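Local coordinates for protein ribonuclease mar1, putative (Trypanosoma cruzi, PDB 1YZV) that is of unproven function but belongs to the isochorismatase superfamily and may act as a hydrolase, possibly a ribonuclease, at residues A[63-68]-A[80-85]; A[92-97]-A[121-126]; A[103-108]-A[132-137]; A[141-146]-A[171-176]. All blocks are in the same frame, centred on the assembly; numbering follows the deposited sequence.

Overall arrangement
Four contacts of one isochorismatase-family chain surround its six-stranded parallel sheet. Contacts 1, 2 and 4 are buried, whereas contact 3 lies at the surface. Contact 1 packs a loop on strand 61-68 through apolar side chains and one water; contact 2 seats another loop on helix 120-133, again with a bridging water. Contact 3 uses the far end of that helix, and Leu97 of contact 2 packs on both Val105 and Met134 there; the chemistry of contact 3 is a lysine amine meeting backbone carbonyls. Contact 4, about 17 Å from contact 1 between centres and across the chain's centre, is the most polar of the buried three, with a carboxylate gripping a helix start.

Contact 1: A[63-68]-A[80-85]; sequences YIVTEQ and IRLPPD
Pro83 presents its CD-CG edge to one face of the Tyr63 ring, the two side chains crossing at about a right angle; CD lies 3.9 Å from the ring centroid and only 12° off the ring normal, which is CH-pi geometry over the face. The neighbouring CG sits 3.8 Å from CG of Tyr63, so the proline edge runs from the ring centre back toward its root. Leu82 adds one methyl: its CD2 fits between the two strand side chains, 3.7 Å from CG2 of Val65 and 3.9 Å from CE1 of Tyr63, approaching the ring obliquely. The tyrosine ring reaches the loop because its CG stands opposite the backbone N (chi1 -160°) on a bond that already aims at segment 80-85.

The backbones themselves stay apart, and a water spans them, accepting from Tyr63 N at 2.9 Å and donating to Asp85 O at 2.9 Å. In the second shell, Tyr63 OH is hydrogen-bonded to Ala46 O of helix 39-56, which fixes the far end of the ring, while Asp85 OD1 is held by His53 NE2 of the same helix. Tyr63 and Val65 also bond through their backbones to strand 87-91. The loop thus closes over strand 61-68 just before the chain re-enters the sheet as its neighbour, the strand-to-strand connection of a parallel alpha/beta fold of the isochorismatase family.

Contact 2: A[92-97]-A[121-126]; sequences KRFAML and HVCILQ
Phe94 and Gln126 lie side by side and point the same way, joining the loop that follows strand 87-91 to helix 120-133 of the isochorismatase-type alpha/beta fold. Their flat groups are turned 89° apart: OE1 of Gln126 comes to the edge of the Phe94 ring in its plane, and NE2 stands 3.8 Å from CD2 of Phe94. One ring face is taken by Val122, whose CG1 lies 4.2 Å from the Phe94 centroid and 24° off the normal, displaced toward the rim. Cys123 makes an oblique sulfur-aromatic contact, its SG 5.2 Å from that centroid. With its CG opposite the carbonyl carbon (chi1 -61°), Phe94 directs the ring against Val122, Cys123 and Gln126.

Helix 120-133 starts with a wider pi-type turn at 121-124. Ala95 rests its CB on the last turn of segment 121-126, 3.7 Å from Gln126 O. The amide of Gln126 is claimed at both ends: NE2 donates to the backbone oxygen of Met178 in a neighbouring subunit, so this intrachain contact also forms part of the subunit interface, where Asp183 of that subunit packs on Phe94. At the other end a water joins loop to helix, accepting from Ala95 N at 2.9 Å and donating to Gln126 OE1 at 2.8 Å.

Contact 3: A[103-108]-A[132-137]; sequences PLVDLP and LDMKKK
Lys136 reaches Val105 by a bend at its second torsion (chi2 -66°), beyond which the chain runs straight and delivers NZ to the backbone of segment 103-108. Met134 turns instead at chi3 (63°), which brings its terminal methyl onto Val105 and Asp106. The lysine amine donates to Val105 O at 3.1 Å, with a C=O...N angle of 164° that places it almost in line with the carbonyl. Leu107 O lies 3.0 Å from the same NZ.

Two waters extend this polar cluster: one accepts from Lys136 NZ and donates to Asp106 OD1, the other accepts from NZ at 2.8 Å and donates more distantly to Pro108 O. A further bond from NZ to Val110 O ties the amine to the start of strand 110-118. Beside it, CE of Met134 touches CG1 of Val105 at 4.1 Å and OD1 of Asp106 at 3.9 Å.

Asp106 is the centre of an inverse gamma turn, and Lys135, with positive phi, closes helix 120-133 in a Schellman motif; the contact joins this turn to that helix end at the surface, in the connections leading to strands 110-118 and 137-146 of the alpha/beta fold.

Contact 4: A[141-146]-A[171-176]; sequences AVDGCG and STSESI
Asp143 grips the start of helix 173-181 with both carboxylate oxygens. OD1 accepts from Ser173 N at 2.8 Å on its syn side, 17° out of the carboxylate plane, while OD2 takes the hydroxyl of Ser173 OG at 2.6 Å through its syn lone pair. The same amide has a weak second bond to OD2. A chi1 of 57° sets the Asp143 carboxyl group between its own N and carbonyl carbon, facing the helix start, and a water donates to OD2 and accepts from Glu174 N at 3.1 Å. A carboxylate at this first turn would probably be stabilised by the helix dipole, and OD2 is additionally bonded to His200 NE2.

Next to this pair the backbones meet in a parallel bridge: Val142 N donates to Ser171 O at 2.9 Å, angle 160° at the hydrogen. Immediately beyond, two overlapping type I turns swing segment 141-146 round a corner. Packing is modest, with CB of Ala141 3.7 Å from CD1 of Ile176 and CG1 of Val142 3.9 Å from CG2 of Thr172. Thr172 holds the N-cap position; its OG1 bonds to Asp152 OD1 of a neighbouring subunit.

The contact joins strand 137-146 to strand 168-171, outermost in the sheet of this chain, and the helix following it. Phe49 of helix 39-56 packs on Ala141, Ser173 and Ile176, while His153 and Ile157 of helix 150-161 pack on Val142.

Contact 1: A[63-68]-A[80-85]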
loop_
_atom_site.group_PDB
_atom_site.type_symbol
_atom_site.label_atom_id
_atom_site.label_comp_id
_atom_site.label_asym_id
_atom_site.label_seq_id
_atom_site.Cartn_x
_atom_site.Cartn_y
_atom_site.Cartn_z
ATOM N N TYR A 63 -19.812 -19.318 -15.042
ATOM C CA TYR A 63 -19.817 -17.891 -15.421
ATOM C C TYR A 63 -21.161 -17.289 -15.000
ATOM O O TYR A 63 -22.216 -17.623 -15.578
ATOM C CB TYR A 63 -19.603 -17.775 -16.946
ATOM C CG TYR A 63 -19.114 -16.444 -17.459
ATOM C CD1 TYR A 63 -19.995 -15.358 -17.612
ATOM C CD2 TYR A 63 -17.776 -16.245 -17.776
ATOM C CE1 TYR A 63 -19.554 -14.125 -18.040
ATOM C CE2 TYR A 63 -17.334 -14.995 -18.245
ATOM C CZ TYR A 63 -18.248 -13.954 -18.402
ATOM O OH TYR A 63 -17.822 -12.729 -18.863
ATOM N N ILE A 64 -21.084 -16.372 -14.037
ATOM C CA ILE A 64 -22.209 -15.739 -13.390
ATOM C C ILE A 64 -22.239 -14.247 -13.667
ATOM O O ILE A 64 -21.241 -13.535 -13.472
ATOM C CB ILE A 64 -22.146 -15.994 -11.841
ATOM C CG1 ILE A 64 -22.035 -17.499 -11.639
ATOM C CG2 ILE A 64 -23.317 -15.306 -11.128
ATOM C CD1 ILE A 64 -22.240 -17.969 -10.307
ATOM N N VAL A 65 -23.365 -13.800 -14.223
ATOM C CA VAL A 65 -23.592 -12.402 -14.577
ATOM C C VAL A 65 -24.755 -11.859 -13.744
ATOM O O VAL A 65 -25.820 -12.506 -13.612
ATOM C CB VAL A 65 -23.946 -12.259 -16.066
ATOM C CG1 VAL A 65 -24.024 -10.804 -16.457
ATOM C CG2 VAL A 65 -22.925 -13.028 -16.941
ATOM N N THR A 66 -24.558 -10.679 -13.169
ATOM C CA THR A 66 -25.677 -9.956 -12.575
ATOM C C THR A 66 -25.932 -8.655 -13.327
ATOM O O THR A 66 -25.069 -8.130 -14.032
ATOM C CB THR A 66 -25.450 -9.647 -11.093
ATOM O OG1 THR A 66 -24.218 -8.910 -10.930
ATOM C CG2 THR A 66 -25.433 -10.938 -10.305
ATOM N N GLU A 67 -27.178 -8.216 -13.257
ATOM C CA GLU A 67 -27.585 -6.937 -13.786
ATOM C C GLU A 67 -28.337 -6.232 -12.702
ATOM O O GLU A 67 -29.320 -6.771 -12.155
ATOM C CB GLU A 67 -28.442 -7.156 -15.018
ATOM C CG GLU A 67 -27.703 -7.906 -16.139
ATOM C CD GLU A 67 -28.543 -8.220 -17.379
ATOM O OE1 GLU A 67 -29.774 -8.285 -17.258
ATOM O OE2 GLU A 67 -27.943 -8.528 -18.461
ATOM N N GLN A 68 -27.872 -5.042 -12.371
ATOM C CA GLN A 68 -28.529 -4.186 -11.384
ATOM C C GLN A 68 -29.712 -3.480 -12.031
ATOM O O GLN A 68 -29.562 -2.856 -13.081
ATOM C CB GLN A 68 -27.574 -3.132 -10.852
ATOM C CG GLN A 68 -28.160 -2.185 -9.841
ATOM C CD GLN A 68 -28.314 -2.795 -8.457
ATOM O OE1 GLN A 68 -27.769 -3.872 -8.176
ATOM N NE2 GLN A 68 -28.982 -2.060 -7.557
ATOM N N ILE A 80 -20.321 -7.638 -25.006
ATOM C CA ILE A 80 -19.886 -8.849 -24.335
ATOM C C ILE A 80 -20.529 -10.050 -24.998
ATOM O O ILE A 80 -21.740 -10.091 -25.136
ATOM C CB ILE A 80 -20.230 -8.816 -22.807
ATOM C CG1 ILE A 80 -19.469 -7.683 -22.136
ATOM C CG2 ILE A 80 -19.901 -10.163 -22.136
ATOM C CD1 ILE A 80 -19.825 -7.456 -20.631
ATOM N N ARG A 81 -19.724 -11.047 -25.342
ATOM C CA ARG A 81 -20.227 -12.287 -25.909
ATOM C C ARG A 81 -20.317 -13.313 -24.813
ATOM O O ARG A 81 -19.306 -13.910 -24.445
ATOM C CB ARG A 81 -19.292 -12.792 -27.024
ATOM C CG ARG A 81 -19.200 -11.826 -28.213
ATOM C CD ARG A 81 -18.158 -12.308 -29.242
ATOM N NE ARG A 81 -17.956 -11.326 -30.317
ATOM C CZ ARG A 81 -18.725 -11.216 -31.418
ATOM N NH1 ARG A 81 -19.769 -12.033 -31.621
ATOM N NH2 ARG A 81 -18.454 -10.273 -32.329
ATOM N N LEU A 82 -21.468 -13.376 -24.147
ATOM C CA LEU A 82 -21.591 -14.239 -22.998
ATOM C C LEU A 82 -21.451 -15.674 -23.453
ATOM O O LEU A 82 -21.956 -16.038 -24.525
ATOM C CB LEU A 82 -22.967 -14.060 -22.355
ATOM C CG LEU A 82 -23.159 -12.707 -21.671
ATOM C CD1 LEU A 82 -24.602 -12.585 -21.220
ATOM C CD2 LEU A 82 -22.167 -12.571 -20.526
ATOM N N PRO A 83 -20.846 -16.521 -22.625
ATOM C CA PRO A 83 -20.916 -17.947 -22.972
ATOM C C PRO A 83 -22.359 -18.442 -23.003
ATOM O O PRO A 83 -23.200 -17.897 -22.259
ATOM C CB PRO A 83 -20.156 -18.636 -21.827
ATOM C CG PRO A 83 -19.576 -17.589 -21.016
ATOM C CD PRO A 83 -20.179 -16.289 -21.343
ATOM N N PRO A 84 -22.633 -19.525 -23.766
ATOM C CA PRO A 84 -24.027 -19.983 -23.886
ATOM C C PRO A 84 -24.585 -20.516 -22.572
ATOM O O PRO A 84 -25.761 -20.405 -22.347
ATOM C CB PRO A 84 -23.974 -21.073 -24.961
ATOM C CG PRO A 84 -22.527 -21.354 -25.218
ATOM C CD PRO A 84 -21.719 -20.226 -24.702
ATOM N N ASP A 85 -23.710 -20.942 -21.662
ATOM C CA ASP A 85 -24.121 -21.410 -20.352
ATOM C C ASP A 85 -23.937 -20.399 -19.205
ATOM O O ASP A 85 -23.952 -20.766 -18.039
ATOM C CB ASP A 85 -23.430 -22.756 -20.036
ATOM C CG ASP A 85 -21.898 -22.651 -19.964
ATOM O OD1 ASP A 85 -21.317 -21.575 -20.220
ATOM O OD2 ASP A 85 -21.258 -23.678 -19.670
HETATM O O HOH W 1 -21.627 -21.159 -16.396
#

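Contact 2: A[92-97]-A[121-126]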
loop_
_atom_site.group_PDB
_atom_site.type_symbol
_atom_site.label_atom_id
_atom_site.label_comp_id
_atom_site.label_asym_id
_atom_site.label_seq_id
_atom_site.Cartn_x
_atom_site.Cartn_y
_atom_site.Cartn_z
ATOM N N LYS A 92 -31.316 -5.988 -7.054
ATOM C CA LYS A 92 -31.271 -4.684 -6.443
ATOM C C LYS A 92 -30.244 -4.631 -5.303
ATOM O O LYS A 92 -29.776 -3.557 -4.982
ATOM C CB LYS A 92 -32.656 -4.301 -5.938
ATOM C CG LYS A 92 -33.631 -4.115 -7.117
ATOM C CD LYS A 92 -34.791 -3.239 -6.742
ATOM C CE LYS A 92 -35.795 -3.118 -7.902
ATOM N NZ LYS A 92 -36.535 -4.422 -8.113
ATOM N N ARG A 93 -29.872 -5.780 -4.727
ATOM C CA ARG A 93 -28.770 -5.840 -3.755
ATOM C C ARG A 93 -27.448 -5.439 -4.445
ATOM O O ARG A 93 -27.257 -5.718 -5.638
ATOM C CB ARG A 93 -28.653 -7.248 -3.179
ATOM C CG ARG A 93 -27.635 -7.365 -2.020
ATOM C CD ARG A 93 -27.303 -8.782 -1.670
ATOM N NE ARG A 93 -28.481 -9.555 -1.322
ATOM C CZ ARG A 93 -28.477 -10.668 -0.590
ATOM N NH1 ARG A 93 -27.334 -11.182 -0.112
ATOM N NH2 ARG A 93 -29.617 -11.316 -0.411
ATOM N N PHE A 94 -26.551 -4.733 -3.744
ATOM C CA PHE A 94 -25.333 -4.269 -4.427
ATOM C C PHE A 94 -24.381 -5.469 -4.595
ATOM O O PHE A 94 -23.957 -5.783 -5.714
ATOM C CB PHE A 94 -24.689 -3.097 -3.701
ATOM C CG PHE A 94 -25.577 -1.896 -3.604
ATOM C CD1 PHE A 94 -26.353 -1.502 -4.682
ATOM C CD2 PHE A 94 -25.673 -1.198 -2.427
ATOM C CE1 PHE A 94 -27.222 -0.424 -4.578
ATOM C CE2 PHE A 94 -26.439 -0.058 -2.328
ATOM C CZ PHE A 94 -27.281 0.297 -3.403
ATOM N N ALA A 95 -24.192 -6.225 -3.525
ATOM C CA ALA A 95 -23.465 -7.530 -3.627
ATOM C C ALA A 95 -24.185 -8.547 -4.535
ATOM O O ALA A 95 -25.415 -8.640 -4.544
ATOM C CB ALA A 95 -23.221 -8.108 -2.266
ATOM N N MET A 96 -23.401 -9.370 -5.245
ATOM C CA MET A 96 -23.925 -10.298 -6.229
ATOM C C MET A 96 -24.502 -11.557 -5.585
ATOM O O MET A 96 -25.175 -12.320 -6.285
ATOM C CB MET A 96 -22.850 -10.713 -7.236
ATOM C CG MET A 96 -22.348 -9.583 -8.100
ATOM S SD MET A 96 -20.997 -10.156 -9.153
ATOM C CE MET A 96 -21.798 -11.374 -10.180
ATOM N N LEU A 97 -24.404 -11.693 -4.259
ATOM C CA LEU A 97 -24.676 -12.981 -3.601
ATOM C C LEU A 97 -26.125 -13.121 -3.210
ATOM O O LEU A 97 -26.478 -13.344 -2.035
ATOM C CB LEU A 97 -23.744 -13.206 -2.397
ATOM C CG LEU A 97 -22.301 -13.498 -2.790
ATOM C CD1 LEU A 97 -21.509 -13.612 -1.510
ATOM C CD2 LEU A 97 -22.211 -14.812 -3.553
ATOM N N HIS A 121 -16.326 0.489 -6.265
ATOM C CA HIS A 121 -16.534 0.896 -4.891
ATOM C C HIS A 121 -17.903 0.558 -4.357
ATOM O O HIS A 121 -18.231 0.872 -3.201
ATOM C CB HIS A 121 -16.268 2.397 -4.735
ATOM C CG HIS A 121 -17.208 3.267 -5.505
ATOM N ND1 HIS A 121 -17.324 3.197 -6.873
ATOM C CD2 HIS A 121 -18.105 4.206 -5.092
ATOM C CE1 HIS A 121 -18.300 3.999 -7.265
ATOM N NE2 HIS A 121 -18.733 4.682 -6.217
ATOM N N VAL A 122 -18.737 -0.039 -5.198
ATOM C CA VAL A 122 -20.097 -0.423 -4.771
ATOM C C VAL A 122 -20.362 -1.917 -4.910
ATOM O O VAL A 122 -20.004 -2.713 -4.040
ATOM C CB VAL A 122 -21.185 0.441 -5.458
ATOM C CG1 VAL A 122 -22.606 0.084 -4.949
ATOM C CG2 VAL A 122 -20.915 1.924 -5.161
ATOM N N CYS A 123 -20.809 -2.341 -6.074
ATOM C CA CYS A 123 -21.114 -3.760 -6.266
ATOM C C CYS A 123 -19.901 -4.699 -6.188
ATOM O O CYS A 123 -19.960 -5.761 -5.562
ATOM C CB CYS A 123 -21.974 -3.922 -7.554
ATOM S SG CYS A 123 -23.689 -3.032 -7.371
ATOM N N ILE A 124 -18.759 -4.301 -6.749
ATOM C CA ILE A 124 -17.594 -5.126 -6.673
ATOM C C ILE A 124 -17.070 -5.239 -5.233
ATOM O O ILE A 124 -16.786 -6.333 -4.754
ATOM C CB ILE A 124 -16.445 -4.592 -7.555
ATOM C CG1 ILE A 124 -16.907 -4.455 -8.989
ATOM C CG2 ILE A 124 -15.154 -5.426 -7.363
ATOM C CD1 ILE A 124 -16.875 -5.661 -9.693
ATOM N N LEU A 125 -16.828 -4.104 -4.603
ATOM C CA LEU A 125 -16.421 -4.063 -3.226
ATOM C C LEU A 125 -17.302 -4.920 -2.309
ATOM O O LEU A 125 -16.780 -5.664 -1.467
ATOM C CB LEU A 125 -16.444 -2.622 -2.718
ATOM C CG LEU A 125 -15.975 -2.407 -1.276
ATOM C CD1 LEU A 125 -14.546 -2.842 -1.114
ATOM C CD2 LEU A 125 -16.170 -0.953 -0.807
ATOM N N GLN A 126 -18.608 -4.663 -2.329
ATOM C CA GLN A 126 -19.529 -5.389 -1.478
ATOM C C GLN A 126 -19.626 -6.905 -1.775
ATOM O O GLN A 126 -19.821 -7.702 -0.872
ATOM C CB GLN A 126 -20.933 -4.735 -1.455
ATOM C CG GLN A 126 -20.849 -3.289 -0.974
ATOM C CD GLN A 126 -22.146 -2.661 -0.640
ATOM O OE1 GLN A 126 -23.112 -3.344 -0.245
ATOM N NE2 GLN A 126 -22.196 -1.334 -0.780
HETATM O O HOH W 2 -24.888 -5.411 -0.799
#

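Contact 3: A[103-108]-A[132-137]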
loop_
_atom_site.group_PDB
_atom_site.type_symbol
_atom_site.label_atom_id
_atom_site.label_comp_id
_atom_site.label_asym_id
_atom_site.label_seq_id
_atom_site.Cartn_x
_atom_site.Cartn_y
_atom_site.Cartn_z
ATOM N N PRO A 103 -26.800 -21.057 -4.812
ATOM C CA PRO A 103 -26.635 -22.473 -5.189
ATOM C C PRO A 103 -25.545 -22.746 -6.252
ATOM O O PRO A 103 -25.263 -23.918 -6.595
ATOM C CB PRO A 103 -28.003 -22.857 -5.765
ATOM C CG PRO A 103 -28.936 -21.703 -5.447
ATOM C CD PRO A 103 -28.080 -20.502 -5.283
ATOM N N LEU A 104 -24.996 -21.682 -6.825
ATOM C CA LEU A 104 -23.925 -21.798 -7.817
ATOM C C LEU A 104 -22.537 -21.703 -7.214
ATOM O O LEU A 104 -21.588 -22.217 -7.799
ATOM C CB LEU A 104 -24.082 -20.720 -8.895
ATOM C CG LEU A 104 -24.834 -21.038 -10.195
ATOM C CD1 LEU A 104 -25.759 -22.155 -10.099
ATOM C CD2 LEU A 104 -25.542 -19.792 -10.721
ATOM N N VAL A 105 -22.413 -21.052 -6.065
ATOM C CA VAL A 105 -21.121 -20.794 -5.449
ATOM C C VAL A 105 -21.022 -21.324 -4.028
ATOM O O VAL A 105 -19.926 -21.564 -3.536
ATOM C CB VAL A 105 -20.825 -19.238 -5.464
ATOM C CG1 VAL A 105 -21.814 -18.454 -4.604
ATOM C CG2 VAL A 105 -19.425 -18.936 -5.004
ATOM N N ASP A 106 -22.155 -21.453 -3.330
ATOM C CA ASP A 106 -22.144 -21.983 -1.949
ATOM C C ASP A 106 -22.009 -23.512 -1.986
ATOM O O ASP A 106 -22.843 -24.231 -1.449
ATOM C CB ASP A 106 -23.427 -21.573 -1.224
ATOM C CG ASP A 106 -23.378 -21.790 0.274
ATOM O OD1 ASP A 106 -22.281 -21.786 0.894
ATOM O OD2 ASP A 106 -24.488 -21.818 0.850
ATOM N N LEU A 107 -20.987 -23.995 -2.676
ATOM C CA LEU A 107 -20.649 -25.438 -2.763
ATOM C C LEU A 107 -19.172 -25.550 -2.405
ATOM O O LEU A 107 -18.389 -24.709 -2.806
ATOM C CB LEU A 107 -20.865 -25.955 -4.193
ATOM C CG LEU A 107 -22.273 -25.803 -4.799
ATOM C CD1 LEU A 107 -22.294 -25.934 -6.326
ATOM C CD2 LEU A 107 -23.202 -26.838 -4.172
ATOM N N PRO A 108 -18.776 -26.574 -1.632
ATOM C CA PRO A 108 -17.374 -26.691 -1.215
ATOM C C PRO A 108 -16.349 -26.772 -2.379
ATOM O O PRO A 108 -15.265 -26.245 -2.249
ATOM C CB PRO A 108 -17.376 -27.979 -0.367
ATOM C CG PRO A 108 -18.448 -28.763 -0.889
ATOM C CD PRO A 108 -19.551 -27.736 -1.163
ATOM N N LEU A 132 -15.836 -12.997 1.119
ATOM C CA LEU A 132 -14.911 -13.226 2.212
ATOM C C LEU A 132 -15.661 -13.746 3.430
ATOM O O LEU A 132 -15.150 -14.618 4.135
ATOM C CB LEU A 132 -14.143 -11.973 2.576
ATOM C CG LEU A 132 -12.986 -11.538 1.659
ATOM C CD1 LEU A 132 -12.386 -10.280 2.228
ATOM C CD2 LEU A 132 -11.946 -12.670 1.549
ATOM N N ASP A 133 -16.866 -13.242 3.655
ATOM C CA ASP A 133 -17.699 -13.783 4.710
ATOM C C ASP A 133 -18.032 -15.248 4.519
ATOM O O ASP A 133 -18.303 -15.910 5.498
ATOM C CB ASP A 133 -19.005 -13.009 4.852
ATOM C CG ASP A 133 -18.810 -11.678 5.517
ATOM O OD1 ASP A 133 -17.810 -11.545 6.261
ATOM O OD2 ASP A 133 -19.662 -10.773 5.313
ATOM N N MET A 134 -18.122 -15.716 3.279
ATOM C CA MET A 134 -18.363 -17.136 2.975
ATOM C C MET A 134 -17.090 -18.001 2.958
ATOM O O MET A 134 -17.133 -19.150 2.518
ATOM C CB MET A 134 -18.984 -17.249 1.590
ATOM C CG MET A 134 -20.361 -16.695 1.503
ATOM S SD MET A 134 -20.983 -16.642 -0.178
ATOM C CE MET A 134 -21.003 -18.385 -0.573
ATOM N N LYS A 135 -15.953 -17.394 3.301
ATOM C CA LYS A 135 -14.642 -18.035 3.328
ATOM C C LYS A 135 -14.215 -18.530 1.950
ATOM O O LYS A 135 -13.540 -19.543 1.825
ATOM C CB LYS A 135 -14.580 -19.134 4.399
ATOM C CG LYS A 135 -14.879 -18.607 5.818
ATOM C CD LYS A 135 -14.781 -19.746 6.845
ATOM C CE LYS A 135 -15.408 -19.404 8.247
ATOM N NZ LYS A 135 -15.578 -20.650 9.149
ATOM N N LYS A 136 -14.554 -17.763 0.915
ATOM C CA LYS A 136 -14.072 -18.039 -0.425
ATOM C C LYS A 136 -12.830 -17.173 -0.702
ATOM O O LYS A 136 -12.692 -16.081 -0.161
ATOM C CB LYS A 136 -15.162 -17.731 -1.452
ATOM C CG LYS A 136 -16.518 -18.430 -1.231
ATOM C CD LYS A 136 -16.403 -19.923 -1.394
ATOM C CE LYS A 136 -17.739 -20.628 -1.242
ATOM N NZ LYS A 136 -17.607 -22.101 -1.583
ATOM N N LYS A 137 -11.976 -17.642 -1.597
ATOM C CA LYS A 137 -10.882 -16.847 -2.158
ATOM C C LYS A 137 -11.491 -15.994 -3.236
ATOM O O LYS A 137 -12.379 -16.443 -3.973
ATOM C CB LYS A 137 -9.798 -17.770 -2.769
ATOM C CG LYS A 137 -8.597 -16.984 -3.435
ATOM C CD LYS A 137 -7.535 -17.948 -3.997
ATOM C CE LYS A 137 -6.598 -18.519 -2.898
ATOM N NZ LYS A 137 -6.112 -19.912 -3.247
HETATM O O HOH W 3 -19.612 -22.959 0.282
HETATM O O HOH W 4 -15.300 -23.410 -0.638
#

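Contact 4: A[141-146]-A[171-176]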
loop_
_atom_site.group_PDB
_atom_site.type_symbol
_atom_site.label_atom_id
_atom_site.label_comp_id
_atom_site.label_asym_id
_atom_site.label_seq_id
_atom_site.Cartn_x
_atom_site.Cartn_y
_atom_site.Cartn_z
ATOM N N ALA A 141 -10.052 -8.648 -10.758
ATOM C CA ALA A 141 -9.317 -8.312 -11.989
ATOM C C ALA A 141 -9.421 -6.822 -12.190
ATOM O O ALA A 141 -10.389 -6.338 -12.784
ATOM C CB ALA A 141 -9.891 -9.051 -13.198
ATOM N N VAL A 142 -8.455 -6.083 -11.669
ATOM C CA VAL A 142 -8.562 -4.623 -11.656
ATOM C C VAL A 142 -8.746 -3.981 -13.030
ATOM O O VAL A 142 -9.407 -2.923 -13.162
ATOM C CB VAL A 142 -7.355 -3.966 -10.862
ATOM C CG1 VAL A 142 -6.007 -4.184 -11.514
ATOM C CG2 VAL A 142 -7.584 -2.440 -10.623
ATOM N N ASP A 143 -8.109 -4.574 -14.046
ATOM C CA ASP A 143 -8.194 -4.086 -15.436
ATOM C C ASP A 143 -9.578 -4.236 -16.059
ATOM O O ASP A 143 -9.861 -3.562 -17.050
ATOM C CB ASP A 143 -7.100 -4.710 -16.379
ATOM C CG ASP A 143 -7.118 -6.268 -16.444
ATOM O OD1 ASP A 143 -7.312 -6.909 -15.396
ATOM O OD2 ASP A 143 -6.816 -6.853 -17.538
ATOM N N GLY A 144 -10.466 -4.977 -15.387
ATOM C CA GLY A 144 -11.877 -5.138 -15.773
ATOM C C GLY A 144 -12.860 -4.494 -14.782
ATOM O O GLY A 144 -14.049 -4.806 -14.776
ATOM N N CYS A 145 -12.328 -3.664 -13.887
ATOM C CA CYS A 145 -13.117 -2.880 -12.915
ATOM C C CYS A 145 -13.101 -1.399 -13.215
ATOM O O CYS A 145 -12.113 -0.860 -13.722
ATOM C CB CYS A 145 -12.614 -3.107 -11.467
ATOM S SG CYS A 145 -12.842 -4.738 -10.856
ATOM N N GLY A 146 -14.205 -0.730 -12.873
ATOM C CA GLY A 146 -14.302 0.684 -13.062
ATOM C C GLY A 146 -15.386 1.310 -12.237
ATOM O O GLY A 146 -16.365 0.609 -11.843
ATOM N N SER A 171 -5.517 -8.526 -8.741
ATOM C CA SER A 171 -4.628 -8.972 -9.818
ATOM C C SER A 171 -5.137 -8.407 -11.144
ATOM O O SER A 171 -5.889 -7.418 -11.162
ATOM C CB SER A 171 -4.540 -10.516 -9.813
ATOM O OG SER A 171 -3.468 -10.997 -10.606
ATOM N N THR A 172 -4.541 -8.858 -12.242
ATOM C CA THR A 172 -5.001 -8.462 -13.594
ATOM C C THR A 172 -5.421 -9.706 -14.352
ATOM O O THR A 172 -4.913 -10.781 -14.092
ATOM C CB THR A 172 -3.918 -7.691 -14.386
ATOM O OG1 THR A 172 -2.741 -8.487 -14.472
ATOM C CG2 THR A 172 -3.595 -6.364 -13.721
ATOM N N SER A 173 -6.235 -9.532 -15.402
ATOM C CA SER A 173 -6.757 -10.679 -16.166
ATOM C C SER A 173 -5.660 -11.590 -16.736
ATOM O O SER A 173 -5.752 -12.836 -16.667
ATOM C CB SER A 173 -7.733 -10.186 -17.261
ATOM O OG SER A 173 -7.087 -9.335 -18.246
ATOM N N GLU A 174 -4.560 -11.003 -17.196
ATOM C CA GLU A 174 -3.510 -11.832 -17.775
ATOM C C GLU A 174 -2.807 -12.684 -16.692
ATOM O O GLU A 174 -2.570 -13.880 -16.893
ATOM C CB GLU A 174 -2.492 -10.974 -18.542
ATOM C CG GLU A 174 -1.497 -11.836 -19.263
ATOM C CD GLU A 174 -0.630 -11.051 -20.209
ATOM O OE1 GLU A 174 -1.117 -10.705 -21.313
ATOM O OE2 GLU A 174 0.531 -10.839 -19.834
ATOM N N SER A 175 -2.598 -12.082 -15.525
ATOM C CA SER A 175 -2.009 -12.742 -14.399
ATOM C C SER A 175 -2.915 -13.848 -13.906
ATOM O O SER A 175 -2.447 -14.971 -13.724
ATOM C CB SER A 175 -1.732 -11.764 -13.288
ATOM O OG SER A 175 -0.908 -12.337 -12.306
ATOM N N ILE A 176 -4.215 -13.562 -13.930
ATOM C CA ILE A 176 -5.243 -14.511 -13.494
ATOM C C ILE A 176 -5.279 -15.747 -14.428
ATOM O O ILE A 176 -5.185 -16.899 -13.953
ATOM C CB ILE A 176 -6.587 -13.814 -13.369
ATOM C CG1 ILE A 176 -6.571 -12.890 -12.148
ATOM C CG2 ILE A 176 -7.773 -14.788 -13.350
ATOM C CD1 ILE A 176 -7.621 -11.802 -12.176
HETATM O O HOH W 5 -4.096 -8.072 -17.932
#